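Local coordinates for protein peptidoglycan hydrolase FlgJ (Sphingomonas sp. A1, PDB 2ZYC) that probably cleaves the glycan strands of peptidoglycan as a flagellum-specific muramidase, through the C-terminal glycosidase family 73 domain present here, so that the flagellar rod can be assembled in the periplasm, at residues A4-T9 and R150-A155; A32-W37 and P134-K139. The protein carries 2 engineered substitutions. One frame throughout, in Å; residues are numbered along the deposited sequence. Where two conformers were deposited one is given.

Contact 1: residues A4-T9 and R150-A155; sequences AFVDAT and RQRLMA. With PO4 (phosphate ion), chain B.
With chi1 at 172°, Val6 turns CG1 to Leu153 and CG2 to Arg152, where the first and last helices of this lysozyme-like domain, 3-20 and 147-156, pack together. CG2 rests 3.9 Å from Arg152 CB and also borders CD, while CG1 reaches Leu153 CD2 at 4.1 Å. Both partners cross the valine side chain at about a right angle. The CB of Arg152 starts toward helix 3-20, but an extended chain from CG to NE then carries the guanidinium away, past the valine methyl, to Trp37, with which it makes a cation-pi contact. The side-chain contact between the helices is small, about 150 Å² in all, and rests on the valine methyls. Polar links lie around it: Gln3 NE2 donates to Arg152 O, and Asp7 OD1 bonds to both Gln3 NE2 and Ser156 OG. The backbone N atoms of Ala2 and Gln3 hydrogen-bond to a phosphate ion, probably from the crystallisation liquor, so the ion bridges the chain start and the last helix. Arg152 grips it with its edge: O1 lies in the guanidinium plane and accepts a nearly straight bond from NE, 3.0 Å long with an N-H...O angle of 166°, whereas NH2 makes a weak, bent bond to O3 at 3.1 Å.

Contact 2: residues A32-W37 and P134-K139; sequences ALETGW and PSYADK
The Tyr136 ring meets Glu34 at its edge, where carboxylate oxygen OE2 lies near the ring plane, 3.4 Å from CE1; Leu33 CD2 approaches the same carbon obliquely at 4.0 Å. The carboxylate is turned 41° against the ring, and the two side chains cross at about a right angle. Tyr136 OH donates a hydrogen bond of 3.2 Å to Glu34 OE2, reaching it on the anti side and 24° out of the carboxylate plane. A bend at chi2 (-52°) folds the glutamate so that its end comes nearer to helix 136-145 than its CB direction would suggest. The other oxygen, OE1, accepts from Asn55 ND2, and the two bonds together restrain rotation of the group. Beside this polar pair, Leu33 slides past the tyrosine in the opposite direction, with CD2 also 4.2 Å from the backbone C of Lys139. The lysine amine turns away to a salt bridge with Asp133. Gly36, with positive phi, closes a Schellman motif, one of whose two bonds back into the last turn is Trp37 N to Ala32 O, 2.8 Å. A glutamate in the last turn of a helix matches the place of the catalytic acid in the lysozyme superfamily, so Glu34 is probably that acid, with Tyr136 and Asn55 holding its carboxylate.

Overall arrangement
The two contacts lie with centres about 17 Å apart, and Trp37 joins them. In the turn after helix 24-35, its ring carries Ala32 CB over one face and receives residues of both segments of contact 1: Arg152 NH1 stands 3.3 Å from Trp37 CE2, and Val6 CG2 3.7 Å from Trp37 CZ3. Phe5 packs against the same helix, its CE2 3.6 Å from Ala32 N. Contact 1 joins the first and last helices, while contact 2 sits closer to the chain centre, where Glu34 probably lies in the substrate cleft. The phosphate sits at contact 1, beside Arg152, and not at Glu34.

Contact 1: residues A4-T9 and R150-A155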
loop_
_atom_site.group_PDB
_atom_site.type_symbol
_atom_site.label_atom_id
_atom_site.label_comp_id
_atom_site.label_asym_id
_atom_site.label_seq_id
_atom_site.Cartn_x
_atom_site.Cartn_y
_atom_site.Cartn_z
ATOM N N ALA A 4 -7.729 -8.622 10.326
ATOM C CA ALA A 4 -7.442 -7.430 11.119
ATOM C C ALA A 4 -6.630 -6.425 10.319
ATOM O O ALA A 4 -6.798 -5.217 10.498
ATOM C CB ALA A 4 -6.717 -7.792 12.405
ATOM N N PHE A 5 -5.762 -6.928 9.444
ATOM C CA PHE A 5 -4.992 -6.060 8.538
ATOM C C PHE A 5 -5.921 -5.237 7.651
ATOM O O PHE A 5 -5.794 -4.008 7.576
ATOM C CB PHE A 5 -4.031 -6.870 7.671
ATOM C CG PHE A 5 -3.223 -6.025 6.726
ATOM C CD1 PHE A 5 -2.132 -5.294 7.189
ATOM C CD2 PHE A 5 -3.570 -5.942 5.386
ATOM C CE1 PHE A 5 -1.377 -4.498 6.310
ATOM C CE2 PHE A 5 -2.827 -5.156 4.505
ATOM C CZ PHE A 5 -1.726 -4.435 4.975
ATOM N N VAL A 6 -6.853 -5.927 6.993
ATOM C CA VAL A 6 -7.891 -5.299 6.164
ATOM C C VAL A 6 -8.744 -4.314 6.977
ATOM O O VAL A 6 -8.931 -3.169 6.562
ATOM C CB VAL A 6 -8.777 -6.372 5.485
ATOM C CG1 VAL A 6 -9.977 -5.734 4.789
ATOM C CG2 VAL A 6 -7.954 -7.187 4.490
ATOM N N ASP A 7 -9.243 -4.755 8.135
ATOM C CA ASP A 7 -10.066 -3.905 9.002
ATOM C C ASP A 7 -9.334 -2.619 9.395
ATOM O O ASP A 7 -9.926 -1.535 9.396
ATOM C CB ASP A 7 -10.494 -4.654 10.276
ATOM C CG ASP A 7 -11.412 -5.846 9.999
ATOM O OD1 ASP A 7 -11.983 -5.952 8.890
ATOM O OD2 ASP A 7 -11.535 -6.712 10.897
ATOM N N ALA A 8 -8.048 -2.754 9.713
ATOM C CA ALA A 8 -7.199 -1.645 10.153
ATOM C C ALA A 8 -6.875 -0.665 9.026
ATOM O O ALA A 8 -6.906 0.550 9.211
ATOM C CB ALA A 8 -5.908 -2.194 10.750
ATOM N N THR A 9 -6.570 -1.194 7.853
ATOM C CA THR A 9 -6.112 -0.355 6.756
ATOM C C THR A 9 -7.266 0.302 6.000
ATOM O O THR A 9 -7.083 1.359 5.407
ATOM C CB THR A 9 -5.220 -1.142 5.775
ATOM O OG1 THR A 9 -5.946 -2.257 5.258
ATOM C CG2 THR A 9 -3.968 -1.639 6.481
ATOM N N ARG A 150 -11.737 -9.924 -1.827
ATOM C CA ARG A 150 -13.189 -9.721 -1.866
ATOM C C ARG A 150 -13.891 -10.197 -0.581
ATOM O O ARG A 150 -14.680 -9.458 0.008
ATOM C CB ARG A 150 -13.793 -10.399 -3.094
ATOM C CG ARG A 150 -15.278 -10.126 -3.298
ATOM C CD ARG A 150 -15.701 -10.350 -4.759
ATOM N NE ARG A 150 -14.907 -11.378 -5.443
ATOM C CZ ARG A 150 -13.956 -11.129 -6.350
ATOM N NH1 ARG A 150 -13.666 -9.878 -6.704
ATOM N NH2 ARG A 150 -13.287 -12.134 -6.903
ATOM N N GLN A 151 -13.581 -11.417 -0.144
ATOM C CA GLN A 151 -14.184 -12.009 1.057
ATOM C C GLN A 151 -13.862 -11.196 2.312
ATOM O O GLN A 151 -14.718 -10.981 3.176
ATOM C CB GLN A 151 -13.708 -13.453 1.228
ATOM C CG GLN A 151 -14.229 -14.412 0.153
ATOM C CD GLN A 151 -13.523 -15.762 0.157
ATOM O OE1 GLN A 151 -12.657 -16.032 0.993
ATOM N NE2 GLN A 151 -13.891 -16.617 -0.791
ATOM N N ARG A 152 -12.611 -10.752 2.411
ATOM C CA ARG A 152 -12.180 -9.963 3.563
ATOM C C ARG A 152 -12.818 -8.571 3.589
ATOM O O ARG A 152 -13.151 -8.062 4.655
ATOM C CB ARG A 152 -10.654 -9.879 3.626
ATOM C CG ARG A 152 -10.034 -11.216 4.011
ATOM C CD ARG A 152 -8.530 -11.214 3.873
ATOM N NE ARG A 152 -8.004 -12.537 4.203
ATOM C CZ ARG A 152 -6.980 -13.120 3.586
ATOM N NH1 ARG A 152 -6.352 -12.507 2.590
ATOM N NH2 ARG A 152 -6.593 -14.328 3.967
ATOM N N LEU A 153 -13.002 -7.966 2.419
ATOM C CA LEU A 153 -13.688 -6.670 2.360
ATOM C C LEU A 153 -15.145 -6.802 2.811
ATOM O O LEU A 153 -15.638 -5.965 3.562
ATOM C CB LEU A 153 -13.599 -6.044 0.967
ATOM C CG LEU A 153 -12.210 -5.614 0.462
ATOM C CD1 LEU A 153 -12.270 -5.294 -1.031
ATOM C CD2 LEU A 153 -11.663 -4.434 1.254
ATOM N N MET A 154 -15.821 -7.852 2.347
ATOM C CA MET A 154 -17.199 -8.134 2.758
ATOM C C MET A 154 -17.287 -8.347 4.267
ATOM O O MET A 154 -18.138 -7.764 4.946
ATOM C CB MET A 154 -17.726 -9.367 2.028
ATOM C CG MET A 154 -17.975 -9.150 0.550
ATOM S SD MET A 154 -18.378 -10.695 -0.272
ATOM C CE MET A 154 -19.797 -11.257 0.674
ATOM N N ALA A 155 -16.387 -9.182 4.792
ATOM C CA ALA A 155 -16.328 -9.446 6.229
ATOM C C ALA A 155 -16.084 -8.179 7.039
ATOM O O ALA A 155 -16.582 -8.061 8.150
ATOM C CB ALA A 155 -15.254 -10.490 6.552
HETATM P P PO4 B . -8.031 -14.355 7.696
HETATM O O1 PO4 B . -9.007 -13.780 6.694
HETATM O O2 PO4 B . -8.521 -15.726 8.108
HETATM O O3 PO4 B . -6.680 -14.505 7.037
HETATM O O4 PO4 B . -7.902 -13.464 8.911
#

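Contact 2: residues A32-W37 and P134-K139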
loop_
_atom_site.group_PDB
_atom_site.type_symbol
_atom_site.label_atom_id
_atom_site.label_comp_id
_atom_site.label_asym_id
_atom_site.label_seq_id
_atom_site.Cartn_x
_atom_site.Cartn_y
_atom_site.Cartn_z
ATOM N N ALA A 32 -1.336 -5.053 1.198
ATOM C CA ALA A 32 -1.350 -6.502 1.419
ATOM C C ALA A 32 -0.239 -7.217 0.642
ATOM O O ALA A 32 0.452 -8.079 1.185
ATOM C CB ALA A 32 -2.701 -7.085 1.040
ATOM N N LEU A 33 -0.084 -6.868 -0.632
ATOM C CA LEU A 33 0.951 -7.477 -1.459
ATOM C C LEU A 33 2.336 -7.155 -0.890
ATOM O O LEU A 33 3.206 -8.036 -0.793
ATOM C CB LEU A 33 0.836 -6.985 -2.906
ATOM C CG LEU A 33 1.872 -7.546 -3.895
ATOM C CD1 LEU A 33 1.780 -9.070 -3.964
ATOM C CD2 LEU A 33 1.663 -6.935 -5.270
ATOM N N GLU A 34 2.523 -5.895 -0.498
ATOM C CA GLU A 34 3.821 -5.423 -0.013
ATOM C C GLU A 34 4.269 -6.055 1.300
ATOM O O GLU A 34 5.463 -6.221 1.538
ATOM C CB GLU A 34 3.837 -3.894 0.113
ATOM C CG GLU A 34 3.876 -3.168 -1.227
ATOM C CD GLU A 34 4.998 -3.669 -2.137
ATOM O OE1 GLU A 34 6.143 -3.806 -1.655
ATOM O OE2 GLU A 34 4.735 -3.912 -3.335
ATOM N N THR A 35 3.315 -6.424 2.144
ATOM C CA THR A 35 3.647 -6.851 3.500
ATOM C C THR A 35 3.098 -8.228 3.858
ATOM O O THR A 35 3.070 -8.581 5.033
ATOM C CB THR A 35 3.119 -5.848 4.555
ATOM O OG1 THR A 35 1.692 -5.780 4.474
ATOM C CG2 THR A 35 3.726 -4.468 4.366
ATOM N N GLY A 36 2.667 -8.992 2.856
ATOM C CA GLY A 36 2.054 -10.304 3.090
ATOM C C GLY A 36 0.885 -10.175 4.042
ATOM O O GLY A 36 0.849 -10.827 5.095
ATOM N N TRP A 37 -0.054 -9.296 3.691
ATOM C CA TRP A 37 -1.226 -9.021 4.528
ATOM C C TRP A 37 -0.824 -8.679 5.966
ATOM O O TRP A 37 -1.419 -9.176 6.925
ATOM C CB TRP A 37 -2.213 -10.202 4.491
ATOM C CG TRP A 37 -2.697 -10.551 3.121
ATOM C CD1 TRP A 37 -2.077 -11.365 2.217
ATOM C CD2 TRP A 37 -3.905 -10.104 2.495
ATOM N NE1 TRP A 37 -2.812 -11.443 1.061
ATOM C CE2 TRP A 37 -3.946 -10.688 1.206
ATOM C CE3 TRP A 37 -4.958 -9.263 2.894
ATOM C CZ2 TRP A 37 -4.993 -10.454 0.306
ATOM C CZ3 TRP A 37 -6.006 -9.037 2.000
ATOM C CH2 TRP A 37 -6.014 -9.632 0.720
ATOM N N PRO A 134 8.818 -6.634 -13.837
ATOM C CA PRO A 134 7.918 -6.613 -14.992
ATOM C C PRO A 134 6.555 -7.243 -14.691
ATOM O O PRO A 134 5.566 -6.898 -15.339
ATOM C CB PRO A 134 8.667 -7.439 -16.052
ATOM C CG PRO A 134 10.075 -7.504 -15.582
ATOM C CD PRO A 134 10.039 -7.422 -14.100
ATOM N N SER A 135 6.513 -8.144 -13.707
ATOM C CA SER A 135 5.271 -8.828 -13.344
ATOM C C SER A 135 4.478 -8.108 -12.250
ATOM O O SER A 135 3.435 -8.603 -11.804
ATOM C CB SER A 135 5.550 -10.281 -12.944
ATOM O OG SER A 135 5.928 -11.058 -14.070
ATOM N N TYR A 136 4.955 -6.933 -11.827
ATOM C CA TYR A 136 4.288 -6.200 -10.735
ATOM C C TYR A 136 2.805 -5.950 -10.980
ATOM O O TYR A 136 1.979 -6.201 -10.093
ATOM C CB TYR A 136 4.999 -4.880 -10.370
ATOM C CG TYR A 136 4.427 -4.268 -9.100
ATOM C CD1 TYR A 136 4.756 -4.789 -7.846
ATOM C CD2 TYR A 136 3.532 -3.199 -9.157
ATOM C CE1 TYR A 136 4.221 -4.252 -6.677
ATOM C CE2 TYR A 136 2.990 -2.652 -7.991
ATOM C CZ TYR A 136 3.345 -3.182 -6.759
ATOM O OH TYR A 136 2.821 -2.659 -5.596
ATOM N N ALA A 137 2.466 -5.471 -12.176
ATOM C CA ALA A 137 1.081 -5.164 -12.513
ATOM C C ALA A 137 0.193 -6.406 -12.463
ATOM O O ALA A 137 -0.912 -6.362 -11.927
ATOM C CB ALA A 137 0.985 -4.467 -13.878
ATOM N N ASP A 138 0.700 -7.518 -12.994
ATOM C CA ASP A 138 -0.026 -8.783 -12.974
ATOM C C ASP A 138 -0.258 -9.267 -11.544
ATOM O O ASP A 138 -1.362 -9.690 -11.199
ATOM C CB ASP A 138 0.729 -9.857 -13.760
ATOM C CG ASP A 138 0.599 -9.692 -15.267
ATOM O OD1 ASP A 138 -0.233 -8.880 -15.735
ATOM O OD2 ASP A 138 1.343 -10.394 -15.988
ATOM N N LYS A 139 0.790 -9.204 -10.727
ATOM C CA LYS A 139 0.714 -9.667 -9.337
ATOM C C LYS A 139 -0.232 -8.806 -8.498
ATOM O O LYS A 139 -1.048 -9.340 -7.736
ATOM C CB LYS A 139 2.104 -9.718 -8.713
ATOM C CG LYS A 139 2.978 -10.817 -9.296
ATOM C CD LYS A 139 4.393 -10.686 -8.790
ATOM C CE LYS A 139 5.318 -11.668 -9.489
ATOM N NZ LYS A 139 6.735 -11.303 -9.236
#